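Local coordinates for putative oxidoreductase (Salmonella enterica subsp. enterica serovar Typhimurium, PDB 3NX4), which binds NADP and probably reduces acryloyl-CoA with NADPH, as a member of the medium-chain dehydrogenase/reductase family, at residues A102-K105 with G106-V110. Numbering follows the deposited sequence.
Sequences ARVK and GDWLV
K105 lays its aliphatic chain over one face of the W108 indole in a local contact round a 3-10 turn, where the chain leaves strand 101-104 and bends toward strand 110-111 in the GroES-like domain. The backbone evidence is a hydrogen bond from W108 N to K105 O, 3.0 Å long and nearly straight at 162° at the hydrogen. One residue on, L109 N bonds to G106 O at 3.2 Å, a second bond of the same i to i+3 spacing.

The turn brings the ring beneath the lysine. K105 CG sits 4.0 Å from the centroid of the W108 six-membered ring and 11° off its normal, a CH-pi contact. With CG anti to the carbonyl carbon (chi1 -61°), CB and CG lie over this ring, and the extended chain then carries CD and CE outward past the rim at CZ2, K105 CD coming to 3.5 Å from W108 CZ2. V104 meets the ring obliquely, its CB 3.9 Å from W108 CE3. The CG2 branch of V104 touches L109 CG at 3.9 Å, and both residues also pack on F65 of strand 64-72.

Further partners set the indole in place: W88 stacks with it and H94 meets it edge-to-face. D107, on the same turn, directs OD1 into a salt bridge with R76. K105 N, by contrast, is buried with no partner in the model. With CB and CG over the ring, the lysine contributes mainly methylenes to the W108 face. Any attraction between its ammonium and the D107 carboxylate, with K105 NZ 6.5 Å from D107 OD2, would be long-range and probably weak, since that carboxylate is already paired with R76. Two backbone bonds hold the turn, and across it the side chains meet through CH-pi and apolar contacts.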
loop_
_atom_site.group_PDB
_atom_site.type_symbol
_atom_site.label_atom_id
_atom_site.label_comp_id
_atom_site.label_asym_id
_atom_site.label_seq_id
_atom_site.Cartn_x
_atom_site.Cartn_y
_atom_site.Cartn_z
ATOM N N ALA A 102 18.148 -32.166 6.954
ATOM C CA ALA A 102 17.735 -31.411 5.778
ATOM C C ALA A 102 18.966 -31.140 4.938
ATOM O O ALA A 102 20.080 -31.071 5.464
ATOM C CB ALA A 102 17.052 -30.091 6.176
ATOM N N ARG A 103 18.770 -31.016 3.631
ATOM C CA ARG A 103 19.861 -30.668 2.727
ATOM C C ARG A 103 19.403 -29.535 1.826
ATOM O O ARG A 103 18.386 -29.656 1.142
ATOM C CB ARG A 103 20.294 -31.877 1.896
ATOM C CG ARG A 103 21.602 -31.644 1.145
ATOM C CD ARG A 103 22.012 -32.870 0.301
ATOM N NE ARG A 103 21.985 -34.087 1.091
ATOM C CZ ARG A 103 21.973 -35.314 0.578
ATOM N NH1 ARG A 103 21.982 -35.481 -0.737
ATOM N NH2 ARG A 103 21.944 -36.369 1.379
ATOM N N VAL A 104 20.151 -28.434 1.834
ATOM C CA VAL A 104 19.701 -27.195 1.214
ATOM C C VAL A 104 20.850 -26.400 0.621
ATOM O O VAL A 104 22.020 -26.719 0.827
ATOM C CB VAL A 104 18.996 -26.272 2.241
ATOM C CG1 VAL A 104 17.747 -26.939 2.799
ATOM C CG2 VAL A 104 19.956 -25.889 3.366
ATOM N N LYS A 105 20.502 -25.348 -0.111
ATOM C CA LYS A 105 21.496 -24.455 -0.679
ATOM C C LYS A 105 21.991 -23.523 0.406
ATOM O O LYS A 105 21.207 -23.046 1.217
ATOM C CB LYS A 105 20.872 -23.605 -1.776
ATOM C CG LYS A 105 20.300 -24.372 -2.945
ATOM C CD LYS A 105 19.846 -23.387 -4.015
ATOM C CE LYS A 105 19.145 -24.083 -5.171
ATOM N NZ LYS A 105 18.599 -23.098 -6.153
ATOM N N GLY A 106 23.286 -23.233 0.402
ATOM C CA GLY A 106 23.833 -22.261 1.329
ATOM C C GLY A 106 23.109 -20.923 1.319
ATOM O O GLY A 106 22.990 -20.278 2.359
ATOM N N ASP A 107 22.629 -20.498 0.149
ATOM C CA ASP A 107 21.930 -19.219 0.022
ATOM C C ASP A 107 20.681 -19.101 0.918
ATOM O O ASP A 107 20.246 -17.996 1.232
ATOM C CB ASP A 107 21.484 -18.985 -1.417
ATOM C CG ASP A 107 22.602 -18.507 -2.323
ATOM O OD1 ASP A 107 23.693 -18.133 -1.829
ATOM O OD2 ASP A 107 22.356 -18.491 -3.545
ATOM N N TRP A 108 20.094 -20.230 1.301
ATOM C CA TRP A 108 18.828 -20.216 2.038
ATOM C C TRP A 108 19.021 -20.213 3.551
ATOM O O TRP A 108 18.065 -20.073 4.310
ATOM C CB TRP A 108 17.991 -21.435 1.665
ATOM C CG TRP A 108 17.648 -21.523 0.218
ATOM C CD1 TRP A 108 17.730 -20.524 -0.718
ATOM C CD2 TRP A 108 17.185 -22.684 -0.472
ATOM N NE1 TRP A 108 17.332 -20.998 -1.947
ATOM C CE2 TRP A 108 16.992 -22.320 -1.822
ATOM C CE3 TRP A 108 16.915 -24.004 -0.080
ATOM C CZ2 TRP A 108 16.539 -23.223 -2.778
ATOM C CZ3 TRP A 108 16.463 -24.897 -1.029
ATOM C CH2 TRP A 108 16.285 -24.504 -2.365
ATOM N N LEU A 109 20.263 -20.375 3.982
ATOM C CA LEU A 109 20.565 -20.504 5.397
ATOM C C LEU A 109 20.895 -19.157 6.008
ATOM O O LEU A 109 21.313 -18.231 5.313
ATOM C CB LEU A 109 21.745 -21.461 5.589
ATOM C CG LEU A 109 21.454 -22.947 5.357
ATOM C CD1 LEU A 109 22.741 -23.752 5.294
ATOM C CD2 LEU A 109 20.538 -23.493 6.462
ATOM N N VAL A 110 20.691 -19.059 7.314
ATOM C CA VAL A 110 21.121 -17.908 8.082
ATOM C C VAL A 110 21.970 -18.414 9.242
ATOM O O VAL A 110 21.537 -19.300 9.980
ATOM C CB VAL A 110 19.899 -17.155 8.639
ATOM C CG1 VAL A 110 20.330 -16.031 9.550
ATOM C CG2 VAL A 110 19.043 -16.635 7.496
#